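Local coordinates for putative endonuclease/exonuclease/phosphatase family protein (Bacteroides thetaiotaomicron, PDB 3MPR), which probably cleaves phosphoester bonds as a metal-dependent hydrolase of the endonuclease/exonuclease/phosphatase family, perhaps acting on nucleic acids, at residues T176-V181 / R226-F231; A10-R15 / H280-V285; K98-L103 / P119-W124; Q30-I35 / L57-E62. All blocks are in the same frame, centred on the assembly; numbering follows the deposited sequence.

Contact 1. Residues T176-V181 / R226-F231; sequences TGDFNV and RIDHIF
The carbonyl oxygen Ile227 O receives the backbone N of Phe179 in a short, fairly straight bond (2.7 Å), and also lies close to the plane of the Phe179 ring, at its edge. The bond continues the antiparallel pairing of 173-178 with 228-232 in one of the two central sheets of the DNase I-like fold. Here the chain leaves strand 173-178 with the Gly-Asp-Phe-Asn sequence that is a hallmark of this family. Gly177 has backbone angles at which a CB would be jammed against the preceding carbonyl. After it, Asp178 makes an Asx turn: its CG stands anti to the backbone N (chi1 177°), and OD1 accepts from Asn180 N at 2.9 Å. The other oxygen, Asp178 OD2, takes Asn13 ND2, close to Glu51, a magnesium ligand in a structure of this protein though no metal is bound to this chain. Asp228 comes in from the partner strand on the same face, its OD2 3.5 Å from Asp178 CB and 4.1 Å from the like-charged Asp178 OD1, while its OD1 is bonded to Thr213 OG1. The opposite side of the pair is aromatic. Phe231 points its edge at a face of Phe179 in a T-shaped pair (planes 88° apart), with Phe231 CE2 3.7 Å from Phe179 CZ. His229 meets Phe179 obliquely through CD2, 3.6 Å from Phe179 CD1. Phe191 of helix 186-192 adds another ring against both phenylalanines. Farther along, Ile227 CG2 rests against Val181 C, and one water joins the segments, donating to Val181 O at 2.7 Å and lying 2.8 Å from His229 NE2.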
# COMPACT_ATOMS: atom_id res chain seq x y z
N THR A 176 12.70 9.18 -12.45
CA THR A 176 11.34 8.62 -12.58
C THR A 176 10.75 9.07 -13.90
O THR A 176 11.28 9.98 -14.54
CB THR A 176 10.40 9.13 -11.46
OG1 THR A 176 10.29 10.56 -11.52
CG2 THR A 176 10.92 8.73 -10.08
N GLY A 177 9.64 8.48 -14.31
CA GLY A 177 8.97 9.01 -15.48
C GLY A 177 8.04 8.03 -16.15
O GLY A 177 7.97 6.86 -15.76
N ASP A 178 7.31 8.52 -17.14
CA ASP A 178 6.56 7.69 -18.06
C ASP A 178 7.43 7.58 -19.31
O ASP A 178 7.64 8.57 -20.02
CB ASP A 178 5.22 8.35 -18.38
CG ASP A 178 4.39 7.56 -19.40
OD1 ASP A 178 4.93 6.67 -20.08
OD2 ASP A 178 3.18 7.86 -19.53
N PHE A 179 7.95 6.39 -19.56
CA PHE A 179 8.89 6.18 -20.66
C PHE A 179 8.21 5.69 -21.94
O PHE A 179 8.87 5.45 -22.95
CB PHE A 179 10.04 5.27 -20.21
CG PHE A 179 10.88 5.89 -19.13
CD1 PHE A 179 10.45 5.87 -17.81
CD2 PHE A 179 12.07 6.52 -19.44
CE1 PHE A 179 11.21 6.47 -16.81
CE2 PHE A 179 12.84 7.12 -18.46
CZ PHE A 179 12.42 7.09 -17.13
N ASN A 180 6.88 5.57 -21.87
CA ASN A 180 6.01 5.31 -23.02
C ASN A 180 6.14 3.92 -23.63
O ASN A 180 5.14 3.35 -24.05
CB ASN A 180 6.13 6.40 -24.10
CG ASN A 180 4.89 7.29 -24.17
OD1 ASN A 180 4.98 8.52 -24.34
ND2 ASN A 180 3.72 6.68 -24.02
N VAL A 181 7.35 3.36 -23.67
CA VAL A 181 7.51 1.99 -24.14
C VAL A 181 8.13 1.11 -23.07
O VAL A 181 8.77 1.60 -22.15
CB VAL A 181 8.41 1.91 -25.38
CG1 VAL A 181 7.82 2.75 -26.52
CG2 VAL A 181 9.84 2.34 -25.03
N ARG A 226 6.24 -2.83 -18.32
CA ARG A 226 6.42 -1.70 -17.41
C ARG A 226 6.86 -0.52 -18.28
O ARG A 226 7.87 -0.60 -19.00
CB ARG A 226 7.48 -2.04 -16.35
CG ARG A 226 7.27 -3.41 -15.68
CD ARG A 226 8.26 -3.66 -14.54
NE ARG A 226 9.65 -3.48 -14.95
CZ ARG A 226 10.38 -4.40 -15.59
NH1 ARG A 226 9.87 -5.58 -15.89
NH2 ARG A 226 11.64 -4.13 -15.90
N ILE A 227 6.10 0.57 -18.25
CA ILE A 227 6.49 1.75 -19.01
C ILE A 227 6.80 2.94 -18.09
O ILE A 227 7.35 3.96 -18.52
CB ILE A 227 5.44 2.12 -20.09
CG1 ILE A 227 4.12 2.58 -19.47
CG2 ILE A 227 5.24 0.94 -21.05
CD1 ILE A 227 3.11 3.07 -20.50
N ASP A 228 6.46 2.78 -16.81
CA ASP A 228 6.83 3.76 -15.80
C ASP A 228 7.92 3.11 -14.97
O ASP A 228 7.73 2.02 -14.45
CB ASP A 228 5.61 4.07 -14.93
CG ASP A 228 4.43 4.55 -15.75
OD1 ASP A 228 3.52 3.74 -16.07
OD2 ASP A 228 4.44 5.74 -16.12
N HIS A 229 9.06 3.79 -14.85
CA HIS A 229 10.21 3.20 -14.18
C HIS A 229 10.75 4.16 -13.14
O HIS A 229 10.54 5.38 -13.22
CB HIS A 229 11.36 2.93 -15.17
CG HIS A 229 10.98 2.07 -16.33
ND1 HIS A 229 10.64 0.74 -16.20
CD2 HIS A 229 10.91 2.35 -17.65
CE1 HIS A 229 10.37 0.24 -17.39
NE2 HIS A 229 10.53 1.20 -18.29
N ILE A 230 11.47 3.59 -12.18
CA ILE A 230 12.33 4.38 -11.31
C ILE A 230 13.74 3.81 -11.44
O ILE A 230 13.99 2.68 -11.03
CB ILE A 230 11.85 4.35 -9.85
CG1 ILE A 230 10.42 4.94 -9.77
CG2 ILE A 230 12.80 5.13 -8.95
CD1 ILE A 230 9.86 5.05 -8.34
N PHE A 231 14.63 4.59 -12.05
CA PHE A 231 16.03 4.19 -12.23
C PHE A 231 16.84 4.91 -11.17
O PHE A 231 16.55 6.07 -10.85
CB PHE A 231 16.54 4.61 -13.61
CG PHE A 231 15.85 3.93 -14.76
CD1 PHE A 231 16.12 2.60 -15.06
CD2 PHE A 231 14.96 4.62 -15.57
CE1 PHE A 231 15.52 1.97 -16.14
CE2 PHE A 231 14.35 4.00 -16.65
CZ PHE A 231 14.64 2.67 -16.94
O HOH W 1 11.23 1.49 -20.95

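Contact 2. Residues A10-R15 / H280-V285; sequences ASYNLR and HFPVKV
Ser11 and Val283 form an antiparallel hydrogen-bonded pair, Ser11 N to Val283 O and Val283 N to Ser11 O both measuring 3.0 Å, between strand segments whose directions differ by 171°. Farther along, a water takes over the bridging, accepting from Asn13 N and donating to Phe281 O. Tyr12 and Pro282 run side by side: the proline CB sits 3.7 Å from the centroid of the Tyr12 ring, almost on its normal, in a CH-pi contact, while Leu14 CD2 covers the other face. The ring thus lies flat between two aliphatic groups, and a water bridges Tyr12 OH to His280 O. A fully extended first torsion (chi1 180°) carries the Asn13 amide over the His280 imidazole. The two planes are 13° apart, Asn13 CB is 3.6 Å from the imidazole centroid, and Asn13 ND2 comes within 3.3 Å of His280 CE1. The same amide is held by three bonds: OD1 accepts from Arg15 N in an Asx turn, and ND2 serves both Glu51 OE2 and a second carboxylate. Strand 5-13 is flanked by 283-289 and, on its other edge, by 46-50; Tyr12 and Pro282 face Met38 of helix 28-41, whereas Ser11 and Val283 meet Ile230 of strand 228-232, in the sheet packed against this one.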
# COMPACT_ATOMS: atom_id res chain seq x y z
N ALA A 10 8.40 7.72 -5.62
CA ALA A 10 7.38 7.19 -6.52
C ALA A 10 7.42 7.89 -7.87
O ALA A 10 7.97 8.99 -8.01
CB ALA A 10 6.00 7.33 -5.90
N SER A 11 6.85 7.22 -8.86
CA SER A 11 6.60 7.79 -10.17
C SER A 11 5.13 7.54 -10.45
O SER A 11 4.63 6.43 -10.29
CB SER A 11 7.46 7.08 -11.22
OG SER A 11 7.26 7.66 -12.51
N TYR A 12 4.40 8.58 -10.84
CA TYR A 12 2.95 8.43 -11.01
C TYR A 12 2.47 9.35 -12.11
O TYR A 12 2.50 10.57 -11.96
CB TYR A 12 2.25 8.80 -9.71
CG TYR A 12 0.85 8.24 -9.53
CD1 TYR A 12 0.24 7.46 -10.50
CD2 TYR A 12 0.15 8.50 -8.36
CE1 TYR A 12 -1.04 6.95 -10.31
CE2 TYR A 12 -1.14 7.98 -8.16
CZ TYR A 12 -1.73 7.22 -9.14
OH TYR A 12 -3.00 6.71 -8.94
N ASN A 13 2.01 8.76 -13.22
CA ASN A 13 1.38 9.54 -14.28
C ASN A 13 -0.07 9.81 -13.89
O ASN A 13 -0.88 8.89 -13.81
CB ASN A 13 1.45 8.78 -15.60
CG ASN A 13 0.80 9.53 -16.74
OD1 ASN A 13 -0.17 10.26 -16.54
ND2 ASN A 13 1.33 9.36 -17.94
N LEU A 14 -0.39 11.08 -13.64
CA LEU A 14 -1.68 11.45 -13.04
C LEU A 14 -2.78 11.64 -14.09
O LEU A 14 -3.95 11.85 -13.74
CB LEU A 14 -1.53 12.70 -12.17
CG LEU A 14 -0.47 12.61 -11.06
CD1 LEU A 14 -0.69 13.72 -10.03
CD2 LEU A 14 -0.48 11.25 -10.38
N ARG A 15 -2.40 11.56 -15.36
CA ARG A 15 -3.34 11.70 -16.48
C ARG A 15 -3.87 13.13 -16.66
O ARG A 15 -4.52 13.70 -15.78
CB ARG A 15 -4.50 10.70 -16.36
CG ARG A 15 -5.47 10.72 -17.53
CD ARG A 15 -4.74 10.43 -18.84
NE ARG A 15 -5.65 10.31 -19.98
CZ ARG A 15 -5.24 10.39 -21.24
NH1 ARG A 15 -3.95 10.61 -21.50
NH2 ARG A 15 -6.10 10.27 -22.24
N HIS A 280 -2.47 5.05 -15.12
CA HIS A 280 -1.32 4.23 -14.73
C HIS A 280 -1.48 3.85 -13.26
O HIS A 280 -2.26 4.47 -12.52
CB HIS A 280 -0.01 4.99 -14.88
CG HIS A 280 0.34 5.36 -16.29
ND1 HIS A 280 -0.44 6.18 -17.07
CD2 HIS A 280 1.42 5.04 -17.04
CE1 HIS A 280 0.13 6.34 -18.25
NE2 HIS A 280 1.27 5.66 -18.25
N PHE A 281 -0.73 2.85 -12.82
CA PHE A 281 -0.55 2.60 -11.40
C PHE A 281 0.71 3.32 -10.93
O PHE A 281 1.68 3.36 -11.67
CB PHE A 281 -0.40 1.12 -11.12
CG PHE A 281 -1.61 0.31 -11.46
CD1 PHE A 281 -2.84 0.63 -10.91
CD2 PHE A 281 -1.53 -0.76 -12.33
CE1 PHE A 281 -3.97 -0.11 -11.22
CE2 PHE A 281 -2.66 -1.50 -12.65
CZ PHE A 281 -3.88 -1.16 -12.09
N PRO A 282 0.71 3.86 -9.70
CA PRO A 282 1.96 4.41 -9.17
C PRO A 282 3.00 3.33 -8.94
O PRO A 282 2.66 2.20 -8.57
CB PRO A 282 1.54 5.03 -7.83
CG PRO A 282 0.30 4.34 -7.45
CD PRO A 282 -0.40 3.95 -8.73
N VAL A 283 4.26 3.66 -9.16
CA VAL A 283 5.35 2.78 -8.80
C VAL A 283 5.99 3.37 -7.55
O VAL A 283 6.40 4.53 -7.54
CB VAL A 283 6.41 2.71 -9.92
CG1 VAL A 283 7.65 1.96 -9.43
CG2 VAL A 283 5.83 2.05 -11.19
N LYS A 284 6.07 2.58 -6.48
CA LYS A 284 6.63 3.06 -5.22
C LYS A 284 7.90 2.29 -4.89
O LYS A 284 7.89 1.06 -4.87
CB LYS A 284 5.60 2.92 -4.09
CG LYS A 284 6.19 3.15 -2.71
CD LYS A 284 5.18 2.92 -1.60
CE LYS A 284 5.88 2.71 -0.25
NZ LYS A 284 4.92 2.76 0.91
N VAL A 285 8.98 3.01 -4.63
CA VAL A 285 10.27 2.37 -4.34
C VAL A 285 10.87 2.91 -3.04
O VAL A 285 10.87 4.12 -2.80
CB VAL A 285 11.26 2.56 -5.50
CG1 VAL A 285 12.69 2.12 -5.09
CG2 VAL A 285 10.77 1.79 -6.75
O HOH W 2 -3.84 4.46 -10.30
O HOH W 3 2.59 5.87 -13.08

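Contact 3. Residues K98-L103 / P119-W124; sequences KGDFWL and PRICSW
The Trp124 indole lies flat over the backbone of Lys98 and Gly99, with Gly99 N 3.4 Å above the ring plane and over its centre. Its CG sits between the backbone N and the carbonyl carbon (chi1 61°), which folds the ring back across the neighbouring strand; a side chain on Gly99 would run into it. Replacing Trp124 by an alanine is likely to uncover the Gly99 peptide and to leave the water that accepts from NE1 without that donor. On the same face Cys122 CB covers the Phe101 ring, with Cys122 SG 3.4 Å from Phe101 CZ in an oblique sulfur-aromatic contact. On the other face of the sheet Ser123 OG donates at 2.6 Å to Asp100 OD2, on the latter's anti lone pair, and Ile121 CD1 rests over the Trp102 indole, 3.7 Å from Trp102 CZ2. These side chains ride on an antiparallel ladder at the margin of the six-stranded sheet, where 93-102 is the outermost strand within the chain. Phe101 N to Cys122 O measures 2.9 Å and Cys122 N to Phe101 O 2.8 Å; Leu103 N bonds to Arg120 O. Farther out, Asp100 OD2 also takes Val72 N, and Trp102 NE1 reaches Arg74 O, which would restrain the turn of that indole. Phe101 packs on Leu157 and Val158 of helix 148-164, while the guanidinium of Arg120 forms a salt bridge with Asp144.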
# COMPACT_ATOMS: atom_id res chain seq x y z
N LYS A 98 17.32 23.70 -8.73
CA LYS A 98 16.29 23.04 -9.53
C LYS A 98 16.32 23.56 -10.96
O LYS A 98 16.78 24.68 -11.20
CB LYS A 98 14.92 23.29 -8.94
CG LYS A 98 14.48 24.75 -9.03
CD LYS A 98 13.03 24.91 -8.58
CE LYS A 98 12.64 26.39 -8.45
NZ LYS A 98 11.15 26.51 -8.28
N GLY A 99 15.82 22.78 -11.90
CA GLY A 99 15.82 23.20 -13.29
C GLY A 99 14.97 22.32 -14.18
O GLY A 99 14.27 21.41 -13.72
N ASP A 100 15.02 22.60 -15.48
CA ASP A 100 14.29 21.82 -16.48
C ASP A 100 15.09 21.89 -17.76
O ASP A 100 15.73 22.90 -18.04
CB ASP A 100 12.90 22.43 -16.75
CG ASP A 100 12.18 22.83 -15.47
OD1 ASP A 100 12.46 23.93 -14.96
OD2 ASP A 100 11.32 22.05 -14.98
N PHE A 101 15.05 20.82 -18.54
CA PHE A 101 15.61 20.83 -19.88
C PHE A 101 14.69 20.04 -20.82
O PHE A 101 14.05 19.07 -20.39
CB PHE A 101 17.06 20.30 -19.90
CG PHE A 101 17.23 18.90 -19.33
CD1 PHE A 101 17.46 18.71 -17.98
CD2 PHE A 101 17.22 17.79 -20.17
CE1 PHE A 101 17.64 17.43 -17.46
CE2 PHE A 101 17.39 16.51 -19.66
CZ PHE A 101 17.60 16.33 -18.30
N TRP A 102 14.61 20.46 -22.08
CA TRP A 102 13.82 19.73 -23.06
C TRP A 102 14.63 18.59 -23.65
O TRP A 102 15.85 18.67 -23.74
CB TRP A 102 13.29 20.67 -24.16
CG TRP A 102 12.11 21.46 -23.66
CD1 TRP A 102 10.79 21.17 -23.86
CD2 TRP A 102 12.14 22.61 -22.80
NE1 TRP A 102 10.00 22.08 -23.21
CE2 TRP A 102 10.81 22.97 -22.55
CE3 TRP A 102 13.17 23.37 -22.23
CZ2 TRP A 102 10.47 24.07 -21.75
CZ3 TRP A 102 12.84 24.46 -21.45
CH2 TRP A 102 11.50 24.80 -21.21
N LEU A 103 13.95 17.51 -24.01
CA LEU A 103 14.62 16.33 -24.54
C LEU A 103 14.78 16.54 -26.05
O LEU A 103 13.98 16.06 -26.85
CB LEU A 103 13.81 15.07 -24.22
CG LEU A 103 13.55 14.90 -22.72
CD1 LEU A 103 12.66 13.69 -22.44
CD2 LEU A 103 14.88 14.80 -21.95
N PRO A 119 6.97 18.36 -27.92
CA PRO A 119 8.07 18.71 -27.02
C PRO A 119 7.93 17.92 -25.73
O PRO A 119 6.82 17.62 -25.31
CB PRO A 119 7.85 20.20 -26.74
CG PRO A 119 6.36 20.40 -26.96
CD PRO A 119 6.03 19.48 -28.12
N ARG A 120 9.06 17.56 -25.13
CA ARG A 120 9.06 16.71 -23.94
C ARG A 120 10.06 17.31 -22.97
O ARG A 120 11.15 17.71 -23.37
CB ARG A 120 9.47 15.29 -24.31
CG ARG A 120 8.60 14.66 -25.40
CD ARG A 120 7.20 14.34 -24.88
NE ARG A 120 6.38 13.69 -25.91
CZ ARG A 120 5.25 13.03 -25.67
NH1 ARG A 120 4.79 12.93 -24.43
NH2 ARG A 120 4.58 12.48 -26.67
N ILE A 121 9.69 17.38 -21.70
CA ILE A 121 10.50 18.09 -20.74
C ILE A 121 10.94 17.16 -19.61
O ILE A 121 10.20 16.26 -19.21
CB ILE A 121 9.74 19.33 -20.18
CG1 ILE A 121 10.71 20.32 -19.50
CG2 ILE A 121 8.62 18.90 -19.21
CD1 ILE A 121 10.03 21.59 -19.00
N CYS A 122 12.17 17.35 -19.15
CA CYS A 122 12.68 16.69 -17.96
C CYS A 122 12.90 17.77 -16.92
O CYS A 122 13.59 18.76 -17.17
CB CYS A 122 13.99 15.96 -18.26
SG CYS A 122 14.74 15.23 -16.81
N SER A 123 12.26 17.61 -15.76
CA SER A 123 12.45 18.53 -14.64
C SER A 123 13.25 17.83 -13.56
O SER A 123 13.15 16.61 -13.38
CB SER A 123 11.10 18.99 -14.08
OG SER A 123 10.34 19.66 -15.06
N TRP A 124 14.05 18.59 -12.82
CA TRP A 124 14.93 17.98 -11.85
C TRP A 124 15.11 18.90 -10.66
O TRP A 124 14.86 20.12 -10.73
CB TRP A 124 16.28 17.65 -12.49
CG TRP A 124 16.98 18.89 -13.02
CD1 TRP A 124 16.85 19.45 -14.26
CD2 TRP A 124 17.88 19.73 -12.29
NE1 TRP A 124 17.63 20.59 -14.35
CE2 TRP A 124 18.27 20.78 -13.15
CE3 TRP A 124 18.40 19.69 -10.99
CZ2 TRP A 124 19.15 21.78 -12.75
CZ3 TRP A 124 19.28 20.68 -10.60
CH2 TRP A 124 19.65 21.72 -11.47
O HOH W 4 18.43 22.00 -16.76

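Contact 4. Residues Q30-I35 / L57-E62; sequences QRYPVI and LKDMKE
Tyr32 lays one face of its ring on Asp59, whose CB stands 3.8 Å from the ring centroid in a CH-pi contact, 20° off the normal. The carboxylate of Asp59 continues nearly parallel to the ring, its plane turned by 15°, and OD2 is bonded to Trp28 NE1; Trp28 itself stacks with Tyr32. On the opposite face lies Pro33 CD, so the ring is clamped from both sides. The buried half of the contact belongs to Met60, present as selenomethionine: its chain, bent at chi2 and chi3, slides past Tyr32 in the opposite direction, SE 4.1 Å from Tyr32 CB and oblique to the ring, 5.3 Å from its centroid, in a Met-aromatic contact, and CE 3.8 Å from Ile35 CG2. The axes of segments 30-35 and 57-62 come within 9.9 Å and cross at -43°, the crossing filled by these few side chains. Helix 28-41 is kinked near Pro33, where the normal backbone bonds are interrupted. Both helices pack on the seven-stranded sheet of the DNase I-like fold: Ile35 touches Tyr12, and Met60 touches Phe87 of strand 86-89. Toward the exposed Glu62 the contact opens, and no direct hydrogen bond joins the helices. A single water does so instead, accepting from Tyr32 OH at 2.7 Å and donating to Asp59 O at 2.8 Å and to Glu62 OE1 at 2.6 Å. A leucine in place of Tyr32 would probably deprive this water of its donor and leave Asp59 CB without its aromatic cover.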
# COMPACT_ATOMS: atom_id res chain seq x y z
N GLN A 30 -13.04 13.92 -9.90
CA GLN A 30 -13.41 12.75 -9.13
C GLN A 30 -12.18 11.94 -8.69
O GLN A 30 -12.16 11.37 -7.60
CB GLN A 30 -14.36 11.89 -9.98
CG GLN A 30 -14.71 10.54 -9.41
CD GLN A 30 -15.78 9.82 -10.23
OE1 GLN A 30 -16.95 10.19 -10.18
NE2 GLN A 30 -15.38 8.80 -10.98
N ARG A 31 -11.15 11.92 -9.54
CA ARG A 31 -9.99 11.04 -9.36
C ARG A 31 -8.96 11.58 -8.39
O ARG A 31 -8.40 10.84 -7.58
CB ARG A 31 -9.24 10.85 -10.69
CG ARG A 31 -10.00 10.13 -11.76
CD ARG A 31 -9.08 9.71 -12.90
NE ARG A 31 -8.59 10.81 -13.74
CZ ARG A 31 -7.34 11.29 -13.69
NH1 ARG A 31 -6.47 10.78 -12.81
NH2 ARG A 31 -6.98 12.27 -14.52
N TYR A 32 -8.66 12.87 -8.51
CA TYR A 32 -7.49 13.41 -7.83
C TYR A 32 -7.53 13.37 -6.30
O TYR A 32 -6.50 13.20 -5.66
CB TYR A 32 -7.08 14.79 -8.39
CG TYR A 32 -7.66 16.01 -7.70
CD1 TYR A 32 -7.21 16.43 -6.46
CD2 TYR A 32 -8.64 16.77 -8.34
CE1 TYR A 32 -7.74 17.56 -5.85
CE2 TYR A 32 -9.18 17.89 -7.73
CZ TYR A 32 -8.73 18.28 -6.50
OH TYR A 32 -9.27 19.41 -5.92
N PRO A 33 -8.73 13.49 -5.70
CA PRO A 33 -8.74 13.36 -4.24
C PRO A 33 -8.26 11.97 -3.81
O PRO A 33 -7.61 11.85 -2.78
CB PRO A 33 -10.21 13.58 -3.88
CG PRO A 33 -10.72 14.48 -4.99
CD PRO A 33 -10.04 13.92 -6.22
N VAL A 34 -8.56 10.94 -4.60
CA VAL A 34 -8.07 9.58 -4.32
C VAL A 34 -6.55 9.47 -4.54
O VAL A 34 -5.82 8.90 -3.71
CB VAL A 34 -8.80 8.53 -5.19
CG1 VAL A 34 -8.36 7.11 -4.83
CG2 VAL A 34 -10.32 8.67 -5.02
N ILE A 35 -6.07 10.02 -5.65
CA ILE A 35 -4.63 10.12 -5.89
C ILE A 35 -3.92 10.74 -4.68
O ILE A 35 -2.92 10.21 -4.20
CB ILE A 35 -4.32 10.94 -7.17
CG1 ILE A 35 -4.83 10.20 -8.41
CG2 ILE A 35 -2.82 11.26 -7.27
CD1 ILE A 35 -4.73 11.03 -9.71
N LEU A 57 -1.81 20.71 -10.97
CA LEU A 57 -0.74 20.81 -9.98
C LEU A 57 -1.23 21.58 -8.76
O LEU A 57 -0.93 21.22 -7.62
CB LEU A 57 0.50 21.48 -10.58
CG LEU A 57 1.19 20.70 -11.71
CD1 LEU A 57 2.32 21.54 -12.28
CD2 LEU A 57 1.72 19.35 -11.18
N LYS A 58 -1.99 22.65 -8.99
CA LYS A 58 -2.51 23.47 -7.89
C LYS A 58 -3.51 22.68 -7.04
O LYS A 58 -3.53 22.79 -5.82
CB LYS A 58 -3.13 24.76 -8.43
CG LYS A 58 -2.07 25.77 -8.84
CD LYS A 58 -2.67 26.98 -9.52
CE LYS A 58 -1.59 27.98 -9.92
NZ LYS A 58 -2.21 29.09 -10.70
N ASP A 59 -4.35 21.89 -7.71
CA ASP A 59 -5.28 21.01 -7.01
C ASP A 59 -4.53 20.02 -6.14
O ASP A 59 -4.92 19.76 -4.99
CB ASP A 59 -6.11 20.20 -8.02
CG ASP A 59 -7.00 21.06 -8.88
OD1 ASP A 59 -7.25 22.22 -8.50
OD2 ASP A 59 -7.45 20.56 -9.94
N MSE A 60 -3.47 19.44 -6.68
CA MSE A 60 -2.73 18.42 -5.94
C MSE A 60 -2.06 19.03 -4.73
O MSE A 60 -2.12 18.48 -3.63
CB MSE A 60 -1.72 17.70 -6.83
CG MSE A 60 -2.36 16.76 -7.85
SE MSE A 60 -3.25 15.23 -6.97
CE MSE A 60 -1.76 14.64 -5.87
N LYS A 61 -1.41 20.18 -4.90
CA LYS A 61 -0.79 20.83 -3.76
C LYS A 61 -1.84 21.18 -2.69
O LYS A 61 -1.62 20.98 -1.50
CB LYS A 61 -0.00 22.07 -4.20
CG LYS A 61 0.69 22.80 -3.07
CD LYS A 61 1.63 23.89 -3.59
CE LYS A 61 2.30 24.62 -2.45
NZ LYS A 61 3.11 25.77 -2.98
N GLU A 62 -3.00 21.68 -3.11
CA GLU A 62 -4.04 21.97 -2.14
C GLU A 62 -4.43 20.70 -1.39
O GLU A 62 -4.67 20.73 -0.18
CB GLU A 62 -5.27 22.60 -2.81
CG GLU A 62 -6.46 22.78 -1.88
CD GLU A 62 -7.66 23.37 -2.59
OE1 GLU A 62 -8.16 22.74 -3.55
OE2 GLU A 62 -8.10 24.48 -2.21
O HOH W 5 -7.54 20.26 -4.08

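From the N terminus, segment 10-15 opens contact 2, which closes only at 280-285 and so encloses the other three. Within that long loop contact 4 closes first, joining helices 28-41 and 54-63; contact 3 follows at the margin of the six-stranded sheet, and contact 1 comes last, deeper in the same sheet. These three run in series and none cross. Contacts 1 and 2 touch where the two sheets face each other. Contact 2 is tied to contact 4 by Arg31, whose guanidinium bonds to the carbonyls of Leu14 and Arg15. Contact 3 touches none of the others but shares its sheet with contact 1.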